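PDB 5ANZ: soluble lytic transglycosylase B3 from Pseudomonas aeruginosa, which probably cleaves the glycan strands of bacterial peptidoglycan as a lytic transglycosylase in cell-wall turnover, and carries a bound calcium ion. Local coordinates for residues Asp135-Ala139 / Leu339-Lys344; Ser245-Ala249 / Leu317-Arg321; Phe263-Glu269 / Leu303-His309. One frame throughout, in Å; residues are numbered along the deposited sequence.

Contact 1. Residues Asp135-Ala139 / Leu339-Lys344; sequences DAVVA and LADSFK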
ATOM      1  N   ASP A 135       0.975  16.021  -7.554  1.00 19.80           N
ATOM      2  CA  ASP A 135       2.162  15.476  -6.900  1.00 17.60           C
ATOM      3  C   ASP A 135       1.841  14.142  -6.255  1.00 18.61           C
ATOM      4  O   ASP A 135       2.674  13.233  -6.237  1.00 18.10           O
ATOM      5  CB  ASP A 135       2.723  16.436  -5.852  1.00 21.06           C
ATOM      6  CG  ASP A 135       3.387  17.668  -6.464  1.00 38.39           C
ATOM      7  OD1 ASP A 135       3.637  17.693  -7.692  1.00 38.00           O
ATOM      8  OD2 ASP A 135       3.672  18.613  -5.693  1.00 41.42           O
ATOM      9  N   ALA A 136       0.618  14.002  -5.745  1.00 17.98           N
ATOM     10  CA  ALA A 136       0.202  12.740  -5.139  1.00 17.32           C
ATOM     11  C   ALA A 136      -0.021  11.658  -6.202  1.00 16.49           C
ATOM     12  O   ALA A 136       0.404  10.526  -6.009  1.00 18.69           O
ATOM     13  CB  ALA A 136      -1.060  12.922  -4.311  1.00 19.76           C
ATOM     14  N   VAL A 137      -0.662  12.018  -7.312  1.00 16.87           N
ATOM     15  CA  VAL A 137      -0.819  11.087  -8.447  1.00 17.44           C
ATOM     16  C   VAL A 137       0.542  10.582  -8.919  1.00 16.90           C
ATOM     17  O   VAL A 137       0.747   9.378  -9.096  1.00 16.00           O
ATOM     18  CB  VAL A 137      -1.557  11.757  -9.612  1.00 17.07           C
ATOM     19  CG1 VAL A 137      -1.628  10.823 -10.828  1.00 19.24           C
ATOM     20  CG2 VAL A 137      -2.977  12.135  -9.200  1.00 21.01           C
ATOM     21  N   VAL A 138       1.489  11.497  -9.104  1.00 15.77           N
ATOM     22  CA  VAL A 138       2.799  11.087  -9.581  1.00 16.16           C
ATOM     23  C   VAL A 138       3.558  10.283  -8.514  1.00 16.93           C
ATOM     24  O   VAL A 138       4.275   9.348  -8.841  1.00 15.96           O
ATOM     25  CB  VAL A 138       3.623  12.305 -10.062  1.00 16.49           C
ATOM     26  CG1 VAL A 138       5.091  11.927 -10.318  1.00 17.79           C
ATOM     27  CG2 VAL A 138       2.989  12.873 -11.358  1.00 17.44           C
ATOM     28  N   ALA A 139       3.369  10.605  -7.234  1.00 14.85           N
ATOM     29  CA  ALA A 139       4.034   9.819  -6.204  1.00 14.76           C
ATOM     30  C   ALA A 139       3.527   8.384  -6.190  1.00 17.41           C
ATOM     31  O   ALA A 139       4.301   7.455  -6.018  1.00 16.78           O
ATOM     32  CB  ALA A 139       3.849  10.474  -4.820  1.00 19.90           C
ATOM     33  N   LEU A 339       7.257  11.199  -0.619  1.00 15.76           N
ATOM     34  CA  LEU A 339       7.712  11.331  -2.001  1.00 16.92           C
ATOM     35  C   LEU A 339       7.022  12.522  -2.680  1.00 17.43           C
ATOM     36  O   LEU A 339       7.660  13.325  -3.366  1.00 17.33           O
ATOM     37  CB  LEU A 339       7.444  10.048  -2.788  1.00 15.69           C
ATOM     38  CG  LEU A 339       7.886  10.071  -4.248  1.00 16.72           C
ATOM     39  CD1 LEU A 339       9.387  10.374  -4.399  1.00 20.09           C
ATOM     40  CD2 LEU A 339       7.556   8.719  -4.878  1.00 17.44           C
ATOM     41  N   ALA A 340       5.706  12.627  -2.498  1.00 16.16           N
ATOM     42  CA  ALA A 340       4.981  13.765  -3.057  1.00 16.45           C
ATOM     43  C   ALA A 340       5.564  15.064  -2.527  1.00 20.37           C
ATOM     44  O   ALA A 340       5.810  15.993  -3.287  1.00 21.48           O
ATOM     45  CB  ALA A 340       3.500  13.670  -2.716  1.00 19.21           C
ATOM     46  N   ASP A 341       5.821  15.111  -1.217  1.00 18.66           N
ATOM     47  CA  ASP A 341       6.455  16.310  -0.638  1.00 18.71           C
ATOM     48  C   ASP A 341       7.844  16.592  -1.230  1.00 18.86           C
ATOM     49  O   ASP A 341       8.240  17.744  -1.431  1.00 22.64           O
ATOM     50  CB  ASP A 341       6.611  16.149   0.879  1.00 21.68           C
ATOM     51  CG  ASP A 341       5.285  16.169   1.628  1.00 29.30           C
ATOM     52  OD1 ASP A 341       4.234  16.455   1.013  1.00 27.06           O
ATOM     53  OD2 ASP A 341       5.320  15.937   2.863  1.00 27.64           O
ATOM     54  N   SER A 342       8.596  15.527  -1.474  1.00 20.01           N
ATOM     55  CA  SER A 342       9.960  15.661  -1.990  1.00 19.07           C
ATOM     56  C   SER A 342      10.022  16.345  -3.352  1.00 21.40           C
ATOM     57  O   SER A 342      11.001  16.996  -3.691  1.00 21.81           O
ATOM     58  CB  SER A 342      10.621  14.288  -2.100  1.00 19.52           C
ATOM     59  OG  SER A 342      10.751  13.655  -0.842  0.67 23.30           O
ATOM     60  N   PHE A 343       8.980  16.185  -4.161  1.00 20.98           N
ATOM     61  CA  PHE A 343       9.012  16.812  -5.480  1.00 21.12           C
ATOM     62  C   PHE A 343       9.144  18.332  -5.379  1.00 22.75           C
ATOM     63  O   PHE A 343       9.701  18.961  -6.265  1.00 25.47           O
ATOM     64  CB  PHE A 343       7.756  16.465  -6.289  1.00 20.65           C
ATOM     65  CG  PHE A 343       7.580  14.995  -6.564  1.00 21.45           C
ATOM     66  CD1 PHE A 343       8.664  14.159  -6.780  1.00 22.31           C
ATOM     67  CD2 PHE A 343       6.293  14.455  -6.637  1.00 20.41           C
ATOM     68  CE1 PHE A 343       8.478  12.802  -7.041  1.00 19.40           C
ATOM     69  CE2 PHE A 343       6.081  13.087  -6.890  1.00 21.24           C
ATOM     70  CZ  PHE A 343       7.167  12.258  -7.103  1.00 18.70           C
ATOM     71  N   LYS A 344       8.636  18.890  -4.279  1.00 26.58           N
ATOM     72  CA  LYS A 344       8.654  20.334  -4.060  1.00 26.20           C
ATOM     73  C   LYS A 344       9.701  20.734  -3.027  1.00 25.34           C
ATOM     74  O   LYS A 344       9.706  21.887  -2.564  1.00 30.62           O
ATOM     75  CB  LYS A 344       7.282  20.831  -3.603  1.00 37.57           C
ATOM     76  CG  LYS A 344       6.176  20.606  -4.621  1.00 58.56           C
ATOM     77  CD  LYS A 344       4.929  21.405  -4.276  1.00 64.37           C
ATOM     78  CE  LYS A 344       4.458  22.227  -5.475  1.00 64.62           C
ATOM     79  NZ  LYS A 344       4.072  21.375  -6.636  1.00 57.90           N
TER
HETATM   80  O   HOH W   1       4.486  18.303  -3.409  1.00 40.01           O
HETATM   81  O   HOH W   2       6.021  19.952  -8.231  1.00 56.05           O
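F343 meets three residues of the 135-139 helix segment. From CB, CG turns anti to the carbonyl carbon and beside the backbone N (chi1 -61°), which lays the CD2-CE2 edge of the ring along D135 and A139. CD2 lies 3.8 Å from D135 O, and D135 CB is a little farther off. Further out, CE2 of F343 lies 3.5 Å from D135 O, and A139 N is also at this edge, in the ring plane. A139 N is already hydrogen-bonded to D135 O within the helix. At the end of the ring, CZ reaches V138 CG1 at 3.8 Å. The contact is a helix pair of the lysozyme-like transglycosylase domain. The segments 135-139 and 339-343 of helices 134-145 and 330-343 cross at 122°, their axes 8.5 Å apart at closest. Two alanines meet where the helices cross: A139 CB is 3.8 Å from A340 CB. L116 of helix 106-118 packs on F343 as well. At the polar end, K344 bends so that NZ forms a salt bridge to D135 OD2 at 2.9 Å, on the syn side of the carboxylate. One water links D135 OD2 to A340 O. A second accepts from K344 NZ and bonds weakly to D135 OD1.

Contact 2. Residues Ser245-Ala249 / Leu317-Arg321; sequences SGWIA and LHNFR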
ATOM      1  N   SER A 245     -11.419   7.282  -3.126  1.00 22.80           N
ATOM      2  CA  SER A 245     -10.902   6.895  -1.813  1.00 21.50           C
ATOM      3  C   SER A 245     -10.912   8.044  -0.816  1.00 22.56           C
ATOM      4  O   SER A 245     -10.497   7.858   0.335  1.00 24.45           O
ATOM      5  CB  SER A 245      -9.468   6.351  -1.939  1.00 25.44           C
ATOM      6  OG  SER A 245      -9.424   5.161  -2.729  1.00 25.11           O
ATOM      7  N   GLY A 246     -11.367   9.222  -1.253  1.00 24.34           N
ATOM      8  CA  GLY A 246     -11.634  10.334  -0.347  1.00 24.70           C
ATOM      9  C   GLY A 246     -10.678  11.522  -0.409  1.00 22.48           C
ATOM     10  O   GLY A 246     -10.749  12.422   0.436  1.00 22.81           O
ATOM     11  N   TRP A 247      -9.799  11.554  -1.405  1.00 22.48           N
ATOM     12  CA  TRP A 247      -8.860  12.672  -1.531  1.00 18.28           C
ATOM     13  C   TRP A 247      -9.503  14.039  -1.494  1.00 20.60           C
ATOM     14  O   TRP A 247     -10.471  14.320  -2.223  1.00 25.90           O
ATOM     15  CB  TRP A 247      -8.068  12.568  -2.852  1.00 19.25           C
ATOM     16  CG  TRP A 247      -6.825  13.415  -2.813  1.00 20.10           C
ATOM     17  CD1 TRP A 247      -6.672  14.700  -3.277  1.00 21.40           C
ATOM     18  CD2 TRP A 247      -5.572  13.039  -2.250  1.00 19.12           C
ATOM     19  NE1 TRP A 247      -5.381  15.135  -3.037  1.00 22.70           N
ATOM     20  CE2 TRP A 247      -4.690  14.130  -2.406  1.00 19.62           C
ATOM     21  CE3 TRP A 247      -5.104  11.882  -1.617  1.00 22.51           C
ATOM     22  CZ2 TRP A 247      -3.375  14.097  -1.955  1.00 21.37           C
ATOM     23  CZ3 TRP A 247      -3.795  11.843  -1.182  1.00 22.67           C
ATOM     24  CH2 TRP A 247      -2.944  12.949  -1.347  1.00 24.54           C
ATOM     25  N   ILE A 248      -8.955  14.907  -0.647  1.00 19.88           N
ATOM     26  CA  ILE A 248      -9.335  16.308  -0.632  1.00 23.31           C
ATOM     27  C   ILE A 248      -8.187  17.124  -1.197  1.00 25.11           C
ATOM     28  O   ILE A 248      -7.121  17.192  -0.590  1.00 21.30           O
ATOM     29  CB  ILE A 248      -9.660  16.786   0.770  1.00 29.24           C
ATOM     30  CG1 ILE A 248     -10.804  15.956   1.357  1.00 33.70           C
ATOM     31  CG2 ILE A 248      -9.996  18.267   0.743  1.00 28.88           C
ATOM     32  CD1 ILE A 248     -10.846  15.975   2.880  1.00 38.78           C
ATOM     33  N   ALA A 249      -8.408  17.736  -2.352  1.00 24.17           N
ATOM     34  CA  ALA A 249      -7.364  18.500  -3.031  1.00 28.92           C
ATOM     35  C   ALA A 249      -6.757  19.576  -2.136  1.00 23.39           C
ATOM     36  O   ALA A 249      -7.478  20.382  -1.522  1.00 25.22           O
ATOM     37  CB  ALA A 249      -7.922  19.136  -4.298  1.00 28.19           C
ATOM     38  N   LEU A 317      -3.631  12.634   8.249  1.00 22.15           N
ATOM     39  CA  LEU A 317      -4.968  13.165   8.035  1.00 21.50           C
ATOM     40  C   LEU A 317      -5.719  12.289   7.052  1.00 21.44           C
ATOM     41  O   LEU A 317      -5.266  11.213   6.682  1.00 21.16           O
ATOM     42  CB  LEU A 317      -4.912  14.605   7.527  1.00 23.51           C
ATOM     43  CG  LEU A 317      -4.709  15.704   8.580  1.00 28.83           C
ATOM     44  CD1 LEU A 317      -3.361  15.575   9.220  1.00 28.46           C
ATOM     45  CD2 LEU A 317      -4.903  17.095   7.961  1.00 38.32           C
ATOM     46  N   HIS A 318      -6.885  12.774   6.652  1.00 25.87           N
ATOM     47  CA  HIS A 318      -7.781  12.014   5.801  1.00 23.16           C
ATOM     48  C   HIS A 318      -7.108  11.526   4.520  1.00 21.87           C
ATOM     49  O   HIS A 318      -7.343  10.392   4.099  1.00 23.75           O
ATOM     50  CB  HIS A 318      -9.005  12.865   5.459  1.00 28.87           C
ATOM     51  CG  HIS A 318     -10.140  12.082   4.875  1.00 38.24           C
ATOM     52  ND1 HIS A 318     -10.770  11.068   5.560  1.00 38.22           N
ATOM     53  CD2 HIS A 318     -10.756  12.166   3.669  1.00 50.12           C
ATOM     54  CE1 HIS A 318     -11.727  10.556   4.802  1.00 46.93           C
ATOM     55  NE2 HIS A 318     -11.737  11.205   3.653  1.00 50.29           N
ATOM     56  N   ASN A 319      -6.267  12.365   3.909  1.00 20.17           N
ATOM     57  CA  ASN A 319      -5.654  11.963   2.642  1.00 19.03           C
ATOM     58  C   ASN A 319      -4.676  10.802   2.823  1.00 20.44           C
ATOM     59  O   ASN A 319      -4.448  10.024   1.896  1.00 20.87           O
ATOM     60  CB  ASN A 319      -4.964  13.156   1.964  1.00 20.92           C
ATOM     61  CG  ASN A 319      -5.957  14.092   1.276  1.00 19.67           C
ATOM     62  OD1 ASN A 319      -7.137  13.778   1.131  1.00 20.85           O
ATOM     63  ND2 ASN A 319      -5.476  15.243   0.839  1.00 20.94           N
ATOM     64  N   PHE A 320      -4.108  10.669   4.023  1.00 18.99           N
ATOM     65  CA  PHE A 320      -3.319   9.476   4.353  1.00 21.01           C
ATOM     66  C   PHE A 320      -4.205   8.230   4.296  1.00 20.53           C
ATOM     67  O   PHE A 320      -3.805   7.191   3.775  1.00 20.41           O
ATOM     68  CB  PHE A 320      -2.681   9.625   5.744  1.00 22.95           C
ATOM     69  CG  PHE A 320      -1.648   8.579   6.063  1.00 18.52           C
ATOM     70  CD1 PHE A 320      -0.334   8.756   5.660  1.00 19.74           C
ATOM     71  CD2 PHE A 320      -1.977   7.457   6.806  1.00 21.81           C
ATOM     72  CE1 PHE A 320       0.641   7.819   5.972  1.00 20.03           C
ATOM     73  CE2 PHE A 320      -1.007   6.511   7.127  1.00 23.09           C
ATOM     74  CZ  PHE A 320       0.307   6.702   6.701  1.00 20.68           C
ATOM     75  N   ARG A 321      -5.418   8.331   4.843  1.00 21.13           N
ATOM     76  CA  ARG A 321      -6.354   7.222   4.773  1.00 24.44           C
ATOM     77  C   ARG A 321      -6.703   6.866   3.334  1.00 27.45           C
ATOM     78  O   ARG A 321      -6.920   5.696   3.016  1.00 28.58           O
ATOM     79  CB  ARG A 321      -7.626   7.549   5.571  1.00 28.15           C
ATOM     80  CG  ARG A 321      -7.360   7.835   7.044  1.00 31.97           C
ATOM     81  CD  ARG A 321      -8.648   8.200   7.782  1.00 35.41           C
ATOM     82  NE  ARG A 321      -9.591   7.081   7.830  1.00 50.89           N
ATOM     83  CZ  ARG A 321     -10.870   7.177   8.193  1.00 63.85           C
ATOM     84  NH1 ARG A 321     -11.388   8.351   8.540  1.00 63.01           N
ATOM     85  NH2 ARG A 321     -11.636   6.093   8.204  1.00 65.97           N
TER
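N319 lays its side-chain amide flat over the indole of W247. The two planes are only 5° apart. ND2 sits 3.5 Å from W247 CE2, over one face of the ring, and N319 CB makes a CH-pi contact with the six-membered ring, 3.8 Å from its centroid. The same amide bonds the next residue of the loop twice. N319 OD1 accepts from I248 N at 2.8 Å, in the carbonyl plane and on a lone pair. N319 ND2 donates to I248 O at 2.9 Å, nearly straight at 176°. The two bonds fix the rotation of the amide and hold it parallel to the indole. ND2 also donates to Q251 O, which gives it a second acceptor. The loop 245-249 follows helix 231-244, which ends in a Schellman motif with G246 at positive phi. It leads to strand 254-258 of the five-stranded antiparallel sheet in the transglycosylase domain, and is held here to helix 318-324. That helix begins just after L317, which holds the N-cap position, and N319 is in its first turn. W247 is buried, and its NE1 hydrogen-bonds to D133 OD2. V132 and A322 also touch its side chain.

The outer side is looser. I248 CD1 lies 3.9 Å from H318 CD2. G246 O lies near the plane of the imidazole, at its edge, 3.2 Å from H318 CD2. I248 is exposed, H318 partly so, and both touch a crystal neighbour.

Contact 3. Residues Phe263-Glu269 / Leu303-His309; sequences FDYSLAE and LLLPAGH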
ATOM      1  N   PHE A 263       4.426  11.392  27.072  1.00 58.99           N
ATOM      2  CA  PHE A 263       3.245  11.364  26.219  1.00 49.68           C
ATOM      3  C   PHE A 263       2.534  10.022  26.309  1.00 46.65           C
ATOM      4  O   PHE A 263       3.162   8.990  26.540  1.00 53.00           O
ATOM      5  CB  PHE A 263       3.635  11.665  24.766  1.00 39.25           C
ATOM      6  CG  PHE A 263       2.458  11.823  23.835  1.00 41.89           C
ATOM      7  CD1 PHE A 263       1.735  13.004  23.806  1.00 46.65           C
ATOM      8  CD2 PHE A 263       2.088  10.797  22.983  1.00 40.86           C
ATOM      9  CE1 PHE A 263       0.660  13.158  22.950  1.00 48.08           C
ATOM     10  CE2 PHE A 263       1.014  10.942  22.129  1.00 42.93           C
ATOM     11  CZ  PHE A 263       0.297  12.128  22.115  1.00 42.14           C
ATOM     12  N   ASP A 264       1.219  10.039  26.121  1.00 43.33           N
ATOM     13  CA  ASP A 264       0.440   8.815  26.123  1.00 48.24           C
ATOM     14  C   ASP A 264       0.561   8.144  24.760  1.00 45.22           C
ATOM     15  O   ASP A 264      -0.215   8.417  23.844  1.00 45.72           O
ATOM     16  CB  ASP A 264      -1.024   9.101  26.468  1.00 60.67           C
ATOM     17  CG  ASP A 264      -1.859   7.837  26.569  1.00 66.95           C
ATOM     18  OD1 ASP A 264      -1.272   6.735  26.584  1.00 69.88           O
ATOM     19  OD2 ASP A 264      -3.101   7.944  26.644  1.00 69.98           O
ATOM     20  N   TYR A 265       1.549   7.265  24.633  1.00 44.23           N
ATOM     21  CA  TYR A 265       1.857   6.649  23.350  1.00 38.43           C
ATOM     22  C   TYR A 265       0.795   5.629  22.935  1.00 35.36           C
ATOM     23  O   TYR A 265       0.816   5.120  21.814  1.00 40.99           O
ATOM     24  CB  TYR A 265       3.248   6.004  23.395  1.00 43.75           C
ATOM     25  CG  TYR A 265       4.371   7.005  23.585  1.00 39.61           C
ATOM     26  CD1 TYR A 265       4.838   7.765  22.520  1.00 43.70           C
ATOM     27  CD2 TYR A 265       4.970   7.186  24.825  1.00 44.88           C
ATOM     28  CE1 TYR A 265       5.860   8.682  22.687  1.00 40.37           C
ATOM     29  CE2 TYR A 265       5.995   8.102  24.998  1.00 47.07           C
ATOM     30  CZ  TYR A 265       6.436   8.845  23.917  1.00 50.74           C
ATOM     31  OH  TYR A 265       7.454   9.761  24.071  1.00 61.20           O
ATOM     32  N   SER A 266      -0.151   5.353  23.828  1.00 42.25           N
ATOM     33  CA  SER A 266      -1.247   4.447  23.492  1.00 40.44           C
ATOM     34  C   SER A 266      -2.201   5.081  22.479  1.00 37.81           C
ATOM     35  O   SER A 266      -3.005   4.388  21.859  1.00 40.09           O
ATOM     36  CB  SER A 266      -2.013   4.031  24.755  1.00 44.26           C
ATOM     37  OG  SER A 266      -2.666   5.138  25.351  1.00 52.06           O
ATOM     38  N   LEU A 267      -2.086   6.396  22.296  1.00 37.68           N
ATOM     39  CA  LEU A 267      -2.899   7.131  21.320  1.00 39.12           C
ATOM     40  C   LEU A 267      -2.481   6.915  19.865  1.00 41.53           C
ATOM     41  O   LEU A 267      -3.155   7.380  18.944  1.00 44.52           O
ATOM     42  CB  LEU A 267      -2.863   8.632  21.628  1.00 48.46           C
ATOM     43  CG  LEU A 267      -3.752   9.196  22.745  1.00 48.56           C
ATOM     44  CD1 LEU A 267      -4.972   8.315  22.991  1.00 39.26           C
ATOM     45  CD2 LEU A 267      -2.980   9.436  24.025  1.00 56.74           C
ATOM     46  N   ALA A 268      -1.374   6.214  19.655  1.00 34.96           N
ATOM     47  CA  ALA A 268      -0.847   6.006  18.312  1.00 32.35           C
ATOM     48  C   ALA A 268      -1.522   4.828  17.617  1.00 36.32           C
ATOM     49  O   ALA A 268      -0.976   3.727  17.565  1.00 43.82           O
ATOM     50  CB  ALA A 268       0.660   5.804  18.372  1.00 41.39           C
ATOM     51  N   GLU A 269      -2.718   5.069  17.093  1.00 35.11           N
ATOM     52  CA  GLU A 269      -3.526   4.058  16.424  1.00 29.14           C
ATOM     53  C   GLU A 269      -4.363   4.734  15.361  1.00 35.98           C
ATOM     54  O   GLU A 269      -4.984   5.761  15.632  1.00 32.78           O
ATOM     55  CB  GLU A 269      -4.453   3.329  17.415  1.00 38.42           C
ATOM     56  CG  GLU A 269      -3.788   2.298  18.298  1.00 43.09           C
ATOM     57  CD  GLU A 269      -3.435   1.020  17.552  1.00 49.69           C
ATOM     58  OE1 GLU A 269      -4.121   0.684  16.560  1.00 48.16           O
ATOM     59  OE2 GLU A 269      -2.468   0.352  17.966  1.00 50.18           O
ATOM     60  N   LEU A 303      -2.140   9.697  15.171  1.00 24.63           N
ATOM     61  CA  LEU A 303      -0.702   9.716  15.445  1.00 24.41           C
ATOM     62  C   LEU A 303      -0.017   8.447  14.938  1.00 27.77           C
ATOM     63  O   LEU A 303      -0.395   7.329  15.311  1.00 29.59           O
ATOM     64  CB  LEU A 303      -0.452   9.882  16.944  1.00 27.31           C
ATOM     65  CG  LEU A 303       0.987   9.666  17.409  1.00 30.31           C
ATOM     66  CD1 LEU A 303       1.886  10.740  16.844  1.00 33.17           C
ATOM     67  CD2 LEU A 303       1.040   9.663  18.938  1.00 37.19           C
ATOM     68  N   LEU A 304       0.981   8.628  14.072  1.00 24.25           N
ATOM     69  CA  LEU A 304       1.767   7.520  13.551  1.00 22.81           C
ATOM     70  C   LEU A 304       3.208   7.536  14.083  1.00 26.50           C
ATOM     71  O   LEU A 304       3.903   8.553  13.984  1.00 26.84           O
ATOM     72  CB  LEU A 304       1.771   7.570  12.024  1.00 23.18           C
ATOM     73  CG  LEU A 304       2.531   6.512  11.229  1.00 25.53           C
ATOM     74  CD1 LEU A 304       1.856   5.153  11.306  1.00 28.42           C
ATOM     75  CD2 LEU A 304       2.639   6.978   9.788  1.00 27.80           C
ATOM     76  N   LEU A 305       3.639   6.414  14.656  1.00 25.42           N
ATOM     77  CA  LEU A 305       5.010   6.254  15.148  1.00 26.57           C
ATOM     78  C   LEU A 305       5.682   5.054  14.478  1.00 29.15           C
ATOM     79  O   LEU A 305       5.705   3.967  15.057  1.00 34.63           O
ATOM     80  CB  LEU A 305       5.036   6.043  16.663  1.00 30.19           C
ATOM     81  CG  LEU A 305       4.705   7.174  17.632  1.00 34.68           C
ATOM     82  CD1 LEU A 305       4.587   6.625  19.047  1.00 35.89           C
ATOM     83  CD2 LEU A 305       5.786   8.237  17.567  1.00 29.99           C
ATOM     84  N   PRO A 306       6.240   5.246  13.277  1.00 29.86           N
ATOM     85  CA  PRO A 306       6.704   4.094  12.491  1.00 27.97           C
ATOM     86  C   PRO A 306       7.825   3.279  13.159  1.00 33.69           C
ATOM     87  O   PRO A 306       7.977   2.099  12.836  1.00 31.29           O
ATOM     88  CB  PRO A 306       7.197   4.724  11.180  1.00 28.53           C
ATOM     89  CG  PRO A 306       7.354   6.180  11.458  1.00 35.17           C
ATOM     90  CD  PRO A 306       6.415   6.527  12.572  1.00 28.82           C
ATOM     91  N   ALA A 307       8.579   3.878  14.081  1.00 25.44           N
ATOM     92  CA  ALA A 307       9.613   3.134  14.803  1.00 26.97           C
ATOM     93  C   ALA A 307       9.522   3.318  16.314  1.00 28.63           C
ATOM     94  O   ALA A 307      10.542   3.323  17.005  1.00 34.47           O
ATOM     95  CB  ALA A 307      10.992   3.545  14.307  1.00 28.73           C
ATOM     96  N   GLY A 308       8.308   3.461  16.837  1.00 29.86           N
ATOM     97  CA  GLY A 308       8.117   3.549  18.274  1.00 30.62           C
ATOM     98  C   GLY A 308       8.471   4.907  18.862  1.00 30.81           C
ATOM     99  O   GLY A 308       8.756   5.855  18.111  1.00 28.83           O
ATOM    100  N   HIS A 309       8.467   4.989  20.195  1.00 29.69           N
ATOM    101  CA  HIS A 309       8.582   6.274  20.886  1.00 32.32           C
ATOM    102  C   HIS A 309       9.925   6.976  20.697  1.00 32.42           C
ATOM    103  O   HIS A 309      10.013   8.187  20.891  1.00 33.68           O
ATOM    104  CB  HIS A 309       8.296   6.114  22.384  1.00 30.48           C
ATOM    105  CG  HIS A 309       9.429   5.547  23.183  1.00 30.89           C
ATOM    106  ND1 HIS A 309       9.685   4.193  23.252  1.00 37.12           N
ATOM    107  CD2 HIS A 309      10.340   6.143  23.989  1.00 32.49           C
ATOM    108  CE1 HIS A 309      10.719   3.983  24.049  1.00 37.96           C
ATOM    109  NE2 HIS A 309      11.131   5.148  24.516  1.00 38.66           N
TER
HETATM  110  O   HOH W   3       8.342   9.982  21.198  1.00 48.41           O
HETATM  111  O   HOH W   4      -4.044   8.451  16.864  1.00 29.56           O
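L303 packs against A268 and F263. L303 is the last but one residue of strand 300-304 and faces the turn at A268. Its CG is anti to the backbone N (chi1 169°), and the CD2 branch reaches in between two partners. L303 CD2 is 3.4 Å from F263 CE2 and 3.9 Å from A268 CB. W279 of helix 276-280 packs on L303 and F263. A268 is the centre of an inverse gamma turn that follows the short 3-10 segment 265-267. The backbones come close, and A268 CA lies 3.3 Å from L303 O in a CA-H...O contact. A268 CB also lies near L305 CD1.

Y265 holds the other end. L305 CD1 meets the edge of its ring, 3.7 Å from Y265 CD1. H309 CB lies over one face, 3.7 Å from the ring centroid, as a CH-pi contact. The H309 ring turns its edge toward that same face, with the planes at 58°. F263 CB of the same segment lies over the rim of the opposite face.

A268 O hydrogen-bonds to R395 and H309 N to D406, both in the range of the putative peptidoglycan-binding domain. No direct hydrogen bond joins the two segments. A water accepts from L303 N and lies close to L267 O. Another water connects Y265 OH with H309 O. The contact therefore rests on apolar and aromatic packing, with water linking polar groups across it.

The three contacts are nested along the chain. Contact 1 closes the widest loop, contact 2 lies inside it, and contact 3 lies inside contact 2. All fall within the range of the transglycosylase family. Contacts 1 and 2 have centres 14 Å apart and touch through A136 and W247. They use consecutive helices, 330-343 and 318-324. Contacts 2 and 3 are 21 Å apart between centres, yet F320 packs on L304, so helix 318-324 meets strand 300-304 of the five-stranded antiparallel sheet. Contacts 1 and 3 do not touch. Contacts 1 and 2 lie in the helical part near Y326, which binds N-acetyl-D-glucosamine. Contact 3 lies beside the sheet, where E269 makes salt bridges to R391 and R395 in the putative peptidoglycan-binding domain.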